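Long-range contacts in dTDP-4-amino-4,6-dideoxyglucose formyltransferase (Shewanella sp. FDAARGOS_354, PDB 6V2T), which probably transfers a formyl group from a folate cofactor to the 4-amino group of dTDP-4-amino-4,6-dideoxyglucose, a sugar linked to O-antigen synthesis: residues L27-N32 and R58-N63; V95-C100 and C114-P119. All blocks are in the same frame, centred on the assembly; numbering follows the deposited sequence.

Contact 1 (L27-N32 and R58-N63); sequences LIVSDN and RYSAIN. With 0FX (dTDP-4-amino-4,6-dideoxyglucose), chain G.
R58 meets the strand of L27-N32 through both its backbone and its side chain. Its N donates to I28 O at 2.8 Å, and its O accepts from S30 N at 2.9 Å, the pair of bonds that sets V29 opposite R58 in parallel register. In the conformer described, the arginine lays its CG against L27 CD1 (3.7 Å), the two side chains crossing at about a right angle. At Y59 the CB sits 3.5 Å from D31 OD1, which lies at the edge of the ring, near its plane. These are neighbouring strands of a Rossmann-like beta-alpha-beta unit, joined by helix 33-45, whose N-cap is N32; the ND2 of N32 also reaches 0FX O3P at 2.9 Å. Beyond the strand pairing, four bonds grip the buried D31 carboxylate. S60 gives two, N to D31 OD1 on the syn side (2.8 Å) and OG to the syn lone pair of D31 OD2 (2.5 Å), which also accepts from K101 N. The type I turn S60-N63 brings N63 ND2 to D31 OD1 as its second donor, at 2.8 Å from the anti side and 32° out of the carboxylate plane, the amide plane turned 72° from it.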
ATOM      1  N   LEU B  27      22.699 -24.385  22.302  1.00 36.63           N
ATOM      2  CA  LEU B  27      22.434 -22.937  22.446  1.00 33.54           C
ATOM      3  C   LEU B  27      21.742 -22.408  21.180  1.00 37.97           C
ATOM      4  O   LEU B  27      22.307 -22.493  20.056  1.00 34.21           O
ATOM      5  CB  LEU B  27      23.717 -22.165  22.757  1.00 33.33           C
ATOM      6  CG  LEU B  27      23.553 -20.642  22.742  1.00 37.20           C
ATOM      7  CD1 LEU B  27      22.690 -20.193  23.920  1.00 40.80           C
ATOM      8  CD2 LEU B  27      24.905 -19.947  22.773  1.00 31.61           C
ATOM      9  N   ILE B  28      20.558 -21.823  21.352  1.00 34.40           N
ATOM     10  CA  ILE B  28      19.825 -21.175  20.239  1.00 34.84           C
ATOM     11  C   ILE B  28      19.964 -19.668  20.425  1.00 38.23           C
ATOM     12  O   ILE B  28      19.557 -19.139  21.486  1.00 37.36           O
ATOM     13  CB  ILE B  28      18.402 -21.745  20.151  1.00 35.36           C
ATOM     14  CG1 ILE B  28      18.478 -23.247  19.844  1.00 38.12           C
ATOM     15  CG2 ILE B  28      17.574 -21.007  19.112  1.00 32.68           C
ATOM     16  CD1 ILE B  28      17.205 -23.969  20.104  1.00 47.40           C
ATOM     17  N   VAL B  29      20.665 -19.026  19.480  1.00 36.68           N
ATOM     18  CA  VAL B  29      20.839 -17.552  19.443  1.00 33.84           C
ATOM     19  C   VAL B  29      19.943 -17.019  18.337  1.00 36.18           C
ATOM     20  O   VAL B  29      20.083 -17.439  17.171  1.00 29.74           O
ATOM     21  CB  VAL B  29      22.286 -17.103  19.212  1.00 39.76           C
ATOM     22  CG1 VAL B  29      22.423 -15.597  19.388  1.00 39.59           C
ATOM     23  CG2 VAL B  29      23.256 -17.827  20.119  1.00 39.40           C
ATOM     24  N   SER B  30      19.062 -16.103  18.688  1.00 37.88           N
ATOM     25  CA  SER B  30      17.976 -15.677  17.787  1.00 40.14           C
ATOM     26  C   SER B  30      17.486 -14.270  18.131  1.00 40.02           C
ATOM     27  O   SER B  30      17.317 -13.957  19.333  1.00 35.40           O
ATOM     28  CB  SER B  30      16.851 -16.640  17.868  1.00 39.72           C
ATOM     29  OG  SER B  30      15.840 -16.244  16.963  1.00 42.56           O
ATOM     30  N   ASP B  31      17.183 -13.495  17.095  1.00 41.42           N
ATOM     31  CA  ASP B  31      16.623 -12.122  17.223  1.00 42.54           C
ATOM     32  C   ASP B  31      15.260 -12.054  16.526  1.00 44.44           C
ATOM     33  O   ASP B  31      14.854 -10.938  16.185  1.00 45.22           O
ATOM     34  CB  ASP B  31      17.641 -11.116  16.691  1.00 38.93           C
ATOM     35  CG  ASP B  31      18.833 -11.022  17.624  1.00 39.30           C
ATOM     36  OD1 ASP B  31      18.631 -10.687  18.823  1.00 41.13           O
ATOM     37  OD2 ASP B  31      19.934 -11.337  17.171  1.00 40.54           O
ATOM     38  N   ASN B  32      14.597 -13.204  16.346  1.00 42.36           N
ATOM     39  CA  ASN B  32      13.306 -13.370  15.625  1.00 43.18           C
ATOM     40  C   ASN B  32      12.315 -14.106  16.538  1.00 47.99           C
ATOM     41  O   ASN B  32      12.498 -15.331  16.810  1.00 38.73           O
ATOM     42  CB  ASN B  32      13.502 -14.094  14.294  1.00 46.98           C
ATOM     43  CG  ASN B  32      12.283 -14.057  13.391  1.00 48.40           C
ATOM     44  OD1 ASN B  32      11.458 -14.967  13.415  1.00 45.97           O
ATOM     45  ND2 ASN B  32      12.172 -13.014  12.585  1.00 44.40           N
ATOM     46  N   ARG B  58      18.964 -17.427  23.681  1.00 40.67           N
ATOM     47  CA  ARG B  58      19.537 -16.084  23.933  0.50 39.99           C
ATOM     48  C   ARG B  58      19.293 -15.209  22.696  1.00 42.85           C
ATOM     49  O   ARG B  58      19.176 -15.768  21.560  1.00 38.40           O
ATOM     50  CB  ARG B  58      21.028 -16.199  24.267  0.50 41.92           C
ATOM     51  CG  ARG B  58      21.352 -17.125  25.434  0.50 43.06           C
ATOM     52  CD  ARG B  58      21.000 -16.545  26.795  0.50 43.45           C
ATOM     53  NE  ARG B  58      21.493 -17.372  27.884  0.50 41.33           N
ATOM     54  CZ  ARG B  58      20.809 -18.354  28.446  0.50 39.39           C
ATOM     55  NH1 ARG B  58      21.343 -19.060  29.427  0.50 41.32           N
ATOM     56  NH2 ARG B  58      19.588 -18.620  28.033  0.50 40.15           N
ATOM     57  N   TYR B  59      19.195 -13.895  22.892  1.00 39.03           N
ATOM     58  CA  TYR B  59      19.085 -12.923  21.775  1.00 43.96           C
ATOM     59  C   TYR B  59      20.392 -12.140  21.735  1.00 39.60           C
ATOM     60  O   TYR B  59      21.208 -12.287  22.661  1.00 36.07           O
ATOM     61  CB  TYR B  59      17.837 -12.050  21.911  1.00 47.27           C
ATOM     62  CG  TYR B  59      17.883 -11.125  23.095  1.00 50.86           C
ATOM     63  CD1 TYR B  59      18.633  -9.965  23.051  1.00 50.24           C
ATOM     64  CD2 TYR B  59      17.193 -11.412  24.262  1.00 54.86           C
ATOM     65  CE1 TYR B  59      18.702  -9.104  24.132  1.00 55.94           C
ATOM     66  CE2 TYR B  59      17.233 -10.550  25.347  1.00 54.01           C
ATOM     67  CZ  TYR B  59      17.998  -9.396  25.285  1.00 54.70           C
ATOM     68  OH  TYR B  59      18.073  -8.540  26.345  1.00 57.57           O
ATOM     69  N   SER B  60      20.608 -11.389  20.650  1.00 44.23           N
ATOM     70  CA  SER B  60      21.889 -10.698  20.369  1.00 44.11           C
ATOM     71  C   SER B  60      21.935  -9.416  21.203  1.00 43.50           C
ATOM     72  O   SER B  60      20.889  -8.764  21.338  1.00 44.96           O
ATOM     73  CB  SER B  60      22.076 -10.374  18.902  1.00 42.52           C
ATOM     74  OG  SER B  60      22.287 -11.538  18.121  1.00 54.77           O
ATOM     75  N   ALA B  61      23.120  -9.065  21.695  1.00 49.80           N
ATOM     76  CA  ALA B  61      23.389  -7.837  22.480  1.00 54.05           C
ATOM     77  C   ALA B  61      22.984  -6.608  21.650  1.00 58.95           C
ATOM     78  O   ALA B  61      22.313  -5.713  22.192  1.00 64.49           O
ATOM     79  CB  ALA B  61      24.856  -7.812  22.858  1.00 55.08           C
ATOM     80  N   ILE B  62      23.318  -6.616  20.359  1.00 59.16           N
ATOM     81  CA  ILE B  62      23.129  -5.456  19.433  1.00 63.71           C
ATOM     82  C   ILE B  62      21.638  -5.276  19.095  1.00 61.54           C
ATOM     83  O   ILE B  62      21.292  -4.227  18.509  1.00 57.90           O
ATOM     84  CB  ILE B  62      24.024  -5.626  18.188  1.00 63.23           C
ATOM     85  CG1 ILE B  62      24.218  -4.294  17.456  1.00 75.52           C
ATOM     86  CG2 ILE B  62      23.499  -6.719  17.267  1.00 60.12           C
ATOM     87  CD1 ILE B  62      25.548  -4.158  16.740  1.00 78.94           C
ATOM     88  N   ASN B  63      20.784  -6.240  19.461  1.00 55.15           N
ATOM     89  CA  ASN B  63      19.312  -6.158  19.276  1.00 54.19           C
ATOM     90  C   ASN B  63      18.860  -4.837  19.894  1.00 56.58           C
ATOM     91  O   ASN B  63      19.092  -4.640  21.112  1.00 53.99           O
ATOM     92  CB  ASN B  63      18.551  -7.359  19.860  1.00 50.80           C
ATOM     93  CG  ASN B  63      17.145  -7.490  19.319  1.00 49.70           C
ATOM     94  OD1 ASN B  63      16.485  -6.485  19.078  1.00 50.83           O
ATOM     95  ND2 ASN B  63      16.673  -8.714  19.106  1.00 43.52           N
TER
HETATM   96  O4P 0FX G 301      14.753 -11.761   9.020  1.00 33.87           O
HETATM   97  P2  0FX G 301      14.897 -11.109  10.397  1.00 62.66           P
HETATM   98  O3P 0FX G 301      14.750 -12.087  11.520  1.00 58.71           O
HETATM   99  O1G 0FX G 301      16.390 -10.624  10.372  1.00 58.63           O
HETATM  100  C1G 0FX G 301      17.256 -11.048  11.422  1.00 61.00           C
HETATM  101  C2G 0FX G 301      18.017  -9.802  11.830  1.00 60.88           C
HETATM  102  O2G 0FX G 301      17.178  -8.739  12.319  1.00 53.31           O
HETATM  103  C3G 0FX G 301      18.751  -9.315  10.592  1.00 61.34           C
HETATM  104  O3G 0FX G 301      19.557  -8.202  11.005  1.00 54.85           O
HETATM  105  C4G 0FX G 301      19.578 -10.442   9.942  1.00 54.90           C
HETATM  106  N4A 0FX G 301      20.037  -9.997   8.623  1.00 57.78           N
HETATM  107  C5G 0FX G 301      18.830 -11.753   9.731  1.00 54.86           C
HETATM  108  C6G 0FX G 301      19.798 -12.875   9.301  1.00 52.99           C
HETATM  109  O5G 0FX G 301      18.146 -12.085  10.943  1.00 61.19           O
HETATM  110  OPP 0FX G 301      13.838  -9.912  10.969  1.00 38.73           O
HETATM  111  P   0FX G 301      14.072  -8.511  10.305  1.00 38.19           P
HETATM  112  O1P 0FX G 301      15.359  -7.852  10.478  1.00 34.96           O
HETATM  113  O2P 0FX G 301      13.073  -7.576  10.933  1.00 54.66           O
HETATM  114  O5  0FX G 301      13.623  -8.449   8.793  1.00 38.90           O
HETATM  115  C5  0FX G 301      12.495  -9.150   8.342  1.00 30.86           C
HETATM  116  C4  0FX G 301      12.067  -8.502   7.020  1.00 31.65           C
HETATM  117  O4  0FX G 301      11.548  -7.185   7.217  1.00 29.80           O
HETATM  118  C3  0FX G 301      13.217  -8.268   6.025  1.00 30.30           C
HETATM  119  O3  0FX G 301      13.561  -9.447   5.311  1.00 31.02           O
HETATM  120  C2  0FX G 301      12.722  -7.105   5.130  1.00 28.75           C
HETATM  121  C1  0FX G 301      11.807  -6.354   6.137  1.00 31.90           C
HETATM  122  N11 0FX G 301      12.481  -5.154   6.613  1.00 31.93           N
HETATM  123  C61 0FX G 301      13.110  -5.104   7.808  1.00 36.01           C
HETATM  124  C51 0FX G 301      13.712  -3.913   8.210  1.00 36.88           C
HETATM  125  C5A 0FX G 301      14.438  -3.841   9.549  1.00 38.83           C
HETATM  126  C21 0FX G 301      12.421  -4.080   5.816  1.00 31.10           C
HETATM  127  O21 0FX G 301      11.781  -4.178   4.624  1.00 32.29           O
HETATM  128  N31 0FX G 301      13.007  -2.907   6.162  1.00 32.12           N
HETATM  129  C41 0FX G 301      13.652  -2.806   7.354  1.00 36.60           C
HETATM  130  O41 0FX G 301      14.279  -1.632   7.659  1.00 34.61           O

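Contact 2 (V95-C100 and C114-P119); sequences VVSAHC and CINIHP. With 0FX (dTDP-4-amino-4,6-dideoxyglucose), chain G; FOL (folic acid), chain H.
I117 lays its CD1 over V96 CG1 at 3.7 Å and reaches A98 CB with the same methyl, so one isoleucine branch spans two residues on this face of the sheet. CG1 stands anti to the carbonyl carbon (chi1 -52°), and the extended chi2 of 167° carries CD1 across to both. Helix 171-194 packs on I117 through E182 and L186. Beneath these side chains the strands run parallel in unbroken register from V95-C114 to A98-I117, laced by I115 N to V95 O, S97 N to I115 O and, at 2.8 Å, I117 N to S97 O. The other face carries S97 and N116, whose ND2 approaches S97 OG at 2.6 Å in a bent, weak bond; OD1 of the amide is taken by H146. Both ligands are met at the C-terminal end of these parallel strands. S97 OG lies 3.6 Å from FOL C7 and N116 ND2 3.5 Å from FOL C6, and in the following loop C100 O accepts from FOL N10 at 3.2 Å. There H99 points its ND1 in the ring plane at 0FX O3P (2.8 Å), while P119 CD packs obliquely on the ring, 3.6 Å from H99 NE2. Held between the phosphate at ND1 and the E182 carboxylate at NE2, the imidazole is fixed in its rotation, and two such acidic partners would favour protonation of both nitrogens.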
ATOM      1  N   VAL B  95      25.751 -24.802  18.614  1.00 31.46           N
ATOM      2  CA  VAL B  95      25.085 -23.474  18.563  1.00 34.14           C
ATOM      3  C   VAL B  95      24.293 -23.387  17.263  1.00 33.52           C
ATOM      4  O   VAL B  95      24.880 -23.699  16.205  1.00 31.92           O
ATOM      5  CB  VAL B  95      26.076 -22.306  18.696  1.00 33.64           C
ATOM      6  CG1 VAL B  95      25.343 -20.970  18.722  1.00 34.84           C
ATOM      7  CG2 VAL B  95      26.945 -22.460  19.919  1.00 31.39           C
ATOM      8  N   VAL B  96      23.029 -22.961  17.364  1.00 31.07           N
ATOM      9  CA  VAL B  96      22.124 -22.688  16.213  1.00 33.90           C
ATOM     10  C   VAL B  96      21.808 -21.188  16.178  1.00 36.79           C
ATOM     11  O   VAL B  96      21.217 -20.645  17.129  1.00 35.06           O
ATOM     12  CB  VAL B  96      20.851 -23.550  16.232  1.00 35.92           C
ATOM     13  CG1 VAL B  96      19.952 -23.194  15.068  1.00 36.76           C
ATOM     14  CG2 VAL B  96      21.172 -25.036  16.227  1.00 34.41           C
ATOM     15  N   SER B  97      22.227 -20.540  15.095  1.00 30.59           N
ATOM     16  CA  SER B  97      21.856 -19.156  14.772  1.00 29.35           C
ATOM     17  C   SER B  97      20.509 -19.195  14.066  1.00 29.40           C
ATOM     18  O   SER B  97      20.429 -19.773  12.973  1.00 28.40           O
ATOM     19  CB  SER B  97      22.884 -18.503  13.899  1.00 28.77           C
ATOM     20  OG  SER B  97      22.295 -17.389  13.278  1.00 31.73           O
ATOM     21  N   ALA B  98      19.496 -18.610  14.674  1.00 31.92           N
ATOM     22  CA  ALA B  98      18.137 -18.511  14.106  1.00 34.99           C
ATOM     23  C   ALA B  98      17.844 -17.027  13.878  1.00 34.16           C
ATOM     24  O   ALA B  98      17.268 -16.372  14.775  1.00 36.59           O
ATOM     25  CB  ALA B  98      17.143 -19.184  15.021  1.00 36.32           C
ATOM     26  N   HIS B  99      18.245 -16.509  12.717  1.00 33.58           N
ATOM     27  CA  HIS B  99      18.118 -15.064  12.398  1.00 37.64           C
ATOM     28  C   HIS B  99      18.848 -14.284  13.501  1.00 37.17           C
ATOM     29  O   HIS B  99      18.234 -13.458  14.155  1.00 38.07           O
ATOM     30  CB  HIS B  99      16.646 -14.681  12.262  1.00 35.98           C
ATOM     31  CG  HIS B  99      15.941 -15.301  11.100  1.00 32.66           C
ATOM     32  ND1 HIS B  99      14.938 -14.646  10.431  1.00 31.59           N
ATOM     33  CD2 HIS B  99      16.089 -16.495  10.491  1.00 32.26           C
ATOM     34  CE1 HIS B  99      14.476 -15.428   9.465  1.00 37.35           C
ATOM     35  NE2 HIS B  99      15.177 -16.574   9.480  1.00 32.06           N
ATOM     36  N   CYS B 100      20.118 -14.611  13.721  1.00 44.29           N
ATOM     37  CA  CYS B 100      21.019 -13.946  14.688  1.00 43.55           C
ATOM     38  C   CYS B 100      21.585 -12.676  14.053  1.00 45.96           C
ATOM     39  O   CYS B 100      22.201 -12.805  12.973  1.00 45.88           O
ATOM     40  CB  CYS B 100      22.162 -14.870  15.067  1.00 41.40           C
ATOM     41  SG  CYS B 100      23.272 -14.141  16.283  1.00 44.20           S
ATOM     42  N   CYS B 114      28.602 -24.867  14.702  1.00 28.25           N
ATOM     43  CA  CYS B 114      27.621 -23.753  14.592  1.00 28.29           C
ATOM     44  C   CYS B 114      26.792 -23.937  13.319  1.00 32.28           C
ATOM     45  O   CYS B 114      27.385 -24.186  12.260  1.00 29.15           O
ATOM     46  CB  CYS B 114      28.329 -22.409  14.621  1.00 31.89           C
ATOM     47  SG  CYS B 114      29.172 -22.080  16.192  1.00 32.15           S
ATOM     48  N   ILE B 115      25.464 -23.830  13.429  1.00 28.37           N
ATOM     49  CA  ILE B 115      24.510 -24.006  12.303  1.00 29.46           C
ATOM     50  C   ILE B 115      23.596 -22.785  12.220  1.00 30.46           C
ATOM     51  O   ILE B 115      23.010 -22.393  13.253  1.00 29.39           O
ATOM     52  CB  ILE B 115      23.725 -25.324  12.464  1.00 27.22           C
ATOM     53  CG1 ILE B 115      24.671 -26.523  12.400  1.00 28.30           C
ATOM     54  CG2 ILE B 115      22.616 -25.394  11.432  1.00 27.34           C
ATOM     55  CD1 ILE B 115      24.024 -27.914  12.580  1.00 28.89           C
ATOM     56  N   ASN B 116      23.439 -22.242  11.013  1.00 28.98           N
ATOM     57  CA  ASN B 116      22.647 -21.021  10.732  1.00 26.44           C
ATOM     58  C   ASN B 116      21.366 -21.415  10.011  1.00 28.11           C
ATOM     59  O   ASN B 116      21.380 -22.304   9.093  1.00 24.92           O
ATOM     60  CB  ASN B 116      23.443 -19.972   9.947  1.00 27.29           C
ATOM     61  CG  ASN B 116      22.693 -18.671   9.698  1.00 28.28           C
ATOM     62  OD1 ASN B 116      22.576 -18.223   8.562  1.00 33.59           O
ATOM     63  ND2 ASN B 116      22.194 -18.029  10.730  1.00 25.30           N
ATOM     64  N   ILE B 117      20.278 -20.785  10.419  1.00 27.77           N
ATOM     65  CA  ILE B 117      18.990 -20.840   9.686  1.00 27.77           C
ATOM     66  C   ILE B 117      18.842 -19.516   8.933  1.00 28.36           C
ATOM     67  O   ILE B 117      18.633 -18.465   9.565  1.00 27.61           O
ATOM     68  CB  ILE B 117      17.844 -21.113  10.680  1.00 29.43           C
ATOM     69  CG1 ILE B 117      18.138 -22.336  11.539  1.00 33.48           C
ATOM     70  CG2 ILE B 117      16.525 -21.279   9.931  1.00 32.81           C
ATOM     71  CD1 ILE B 117      17.214 -22.464  12.724  1.00 41.57           C
ATOM     72  N   HIS B 118      19.013 -19.546   7.621  1.00 25.23           N
ATOM     73  CA  HIS B 118      19.087 -18.335   6.763  1.00 26.93           C
ATOM     74  C   HIS B 118      17.857 -18.274   5.871  1.00 25.66           C
ATOM     75  O   HIS B 118      17.564 -19.224   5.138  1.00 25.26           O
ATOM     76  CB  HIS B 118      20.383 -18.366   5.934  1.00 24.72           C
ATOM     77  CG  HIS B 118      20.512 -17.285   4.910  1.00 26.07           C
ATOM     78  ND1 HIS B 118      20.668 -15.953   5.254  1.00 24.60           N
ATOM     79  CD2 HIS B 118      20.642 -17.343   3.575  1.00 25.84           C
ATOM     80  CE1 HIS B 118      20.812 -15.239   4.159  1.00 28.83           C
ATOM     81  NE2 HIS B 118      20.761 -16.069   3.107  1.00 25.08           N
ATOM     82  N   PRO B 119      17.189 -17.105   5.822  1.00 27.38           N
ATOM     83  CA  PRO B 119      16.034 -16.897   4.953  1.00 26.71           C
ATOM     84  C   PRO B 119      16.377 -16.497   3.511  1.00 26.84           C
ATOM     85  O   PRO B 119      15.732 -15.628   2.973  1.00 27.72           O
ATOM     86  CB  PRO B 119      15.280 -15.816   5.712  1.00 25.72           C
ATOM     87  CG  PRO B 119      16.382 -14.949   6.298  1.00 27.91           C
ATOM     88  CD  PRO B 119      17.435 -15.953   6.724  1.00 27.35           C
TER
HETATM   89  O4P 0FX G 301      14.753 -11.761   9.020  1.00 33.87           O
HETATM   90  P2  0FX G 301      14.897 -11.109  10.397  1.00 62.66           P
HETATM   91  O3P 0FX G 301      14.750 -12.087  11.520  1.00 58.71           O
HETATM   92  O1G 0FX G 301      16.390 -10.624  10.372  1.00 58.63           O
HETATM   93  C1G 0FX G 301      17.256 -11.048  11.422  1.00 61.00           C
HETATM   94  C2G 0FX G 301      18.017  -9.802  11.830  1.00 60.88           C
HETATM   95  O2G 0FX G 301      17.178  -8.739  12.319  1.00 53.31           O
HETATM   96  C3G 0FX G 301      18.751  -9.315  10.592  1.00 61.34           C
HETATM   97  O3G 0FX G 301      19.557  -8.202  11.005  1.00 54.85           O
HETATM   98  C4G 0FX G 301      19.578 -10.442   9.942  1.00 54.90           C
HETATM   99  N4A 0FX G 301      20.037  -9.997   8.623  1.00 57.78           N
HETATM  100  C5G 0FX G 301      18.830 -11.753   9.731  1.00 54.86           C
HETATM  101  C6G 0FX G 301      19.798 -12.875   9.301  1.00 52.99           C
HETATM  102  O5G 0FX G 301      18.146 -12.085  10.943  1.00 61.19           O
HETATM  103  OPP 0FX G 301      13.838  -9.912  10.969  1.00 38.73           O
HETATM  104  P   0FX G 301      14.072  -8.511  10.305  1.00 38.19           P
HETATM  105  O1P 0FX G 301      15.359  -7.852  10.478  1.00 34.96           O
HETATM  106  O2P 0FX G 301      13.073  -7.576  10.933  1.00 54.66           O
HETATM  107  O5  0FX G 301      13.623  -8.449   8.793  1.00 38.90           O
HETATM  108  C5  0FX G 301      12.495  -9.150   8.342  1.00 30.86           C
HETATM  109  C4  0FX G 301      12.067  -8.502   7.020  1.00 31.65           C
HETATM  110  O4  0FX G 301      11.548  -7.185   7.217  1.00 29.80           O
HETATM  111  C3  0FX G 301      13.217  -8.268   6.025  1.00 30.30           C
HETATM  112  O3  0FX G 301      13.561  -9.447   5.311  1.00 31.02           O
HETATM  113  C2  0FX G 301      12.722  -7.105   5.130  1.00 28.75           C
HETATM  114  C1  0FX G 301      11.807  -6.354   6.137  1.00 31.90           C
HETATM  115  N11 0FX G 301      12.481  -5.154   6.613  1.00 31.93           N
HETATM  116  C61 0FX G 301      13.110  -5.104   7.808  1.00 36.01           C
HETATM  117  C51 0FX G 301      13.712  -3.913   8.210  1.00 36.88           C
HETATM  118  C5A 0FX G 301      14.438  -3.841   9.549  1.00 38.83           C
HETATM  119  C21 0FX G 301      12.421  -4.080   5.816  1.00 31.10           C
HETATM  120  O21 0FX G 301      11.781  -4.178   4.624  1.00 32.29           O
HETATM  121  N31 0FX G 301      13.007  -2.907   6.162  1.00 32.12           N
HETATM  122  C41 0FX G 301      13.652  -2.806   7.354  1.00 36.60           C
HETATM  123  O41 0FX G 301      14.279  -1.632   7.659  1.00 34.61           O
HETATM  124  N1  FOL H 302      28.259 -15.624  11.525  1.00 29.35           N
HETATM  125  C2  FOL H 302      29.167 -16.235  10.747  1.00 27.92           C
HETATM  126  NA2 FOL H 302      30.451 -16.206  11.087  1.00 30.05           N
HETATM  127  N3  FOL H 302      28.789 -16.929   9.631  1.00 28.68           N
HETATM  128  C4  FOL H 302      27.500 -16.952   9.258  1.00 27.16           C
HETATM  129  O4  FOL H 302      27.250 -17.613   8.216  1.00 29.32           O
HETATM  130  C4A FOL H 302      26.545 -16.324  10.052  1.00 25.91           C
HETATM  131  N5  FOL H 302      25.251 -16.281   9.732  1.00 29.33           N
HETATM  132  C6  FOL H 302      24.308 -15.325  10.322  1.00 33.80           C
HETATM  133  C7  FOL H 302      24.696 -15.150  11.802  1.00 31.58           C
HETATM  134  N8  FOL H 302      26.113 -15.012  12.006  1.00 30.05           N
HETATM  135  C8A FOL H 302      26.975 -15.653  11.202  1.00 27.91           C
HETATM  136  C9  FOL H 302      24.087 -14.049   9.428  1.00 39.78           C
HETATM  137  N10 FOL H 302      23.834 -12.835  10.208  1.00 40.65           N
HETATM  138  C11 FOL H 302      25.328  -8.965   9.497  1.00 48.63           C
HETATM  139  C12 FOL H 302      24.536  -9.256  10.610  1.00 52.78           C
HETATM  140  C13 FOL H 302      24.038 -10.547  10.817  1.00 49.49           C
HETATM  141  C14 FOL H 302      24.331 -11.580   9.950  1.00 42.59           C
HETATM  142  C15 FOL H 302      25.143 -11.293   8.858  1.00 51.28           C
HETATM  143  C16 FOL H 302      25.635 -10.005   8.631  1.00 52.89           C
HETATM  144  C   FOL H 302      25.889  -7.578   9.287  1.00 46.04           C
HETATM  145  O   FOL H 302      25.946  -6.872  10.269  1.00 51.50           O
HETATM  146  N   FOL H 302      26.387  -7.146   8.125  1.00 39.73           N

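Overall arrangement
Contact 1 closes before contact 2 opens along the chain, and their centres lie 10 Å apart in the seven-stranded mixed sheet. Strands 24-30 and 94-98 are neighbours there, so the two contacts pair four consecutive parallel strands in the order 53-60, 24-30, 94-98, 113-118. They meet directly: V29 O probably hydrogen-bonds to A98 N (2.8 Å) and S30 OG to A98 O (2.6 Å), and C100 SG packs against V29 CG1 and S60 OG. Each contact belongs to a separate beta-alpha-beta unit, through helix 33-45 and helix 106-109. The loops after strands 24-30 and 94-98 carry N32 and H99 to the same phosphate oxygen of the nucleotide sugar, while contact 2 also lines the folate pocket.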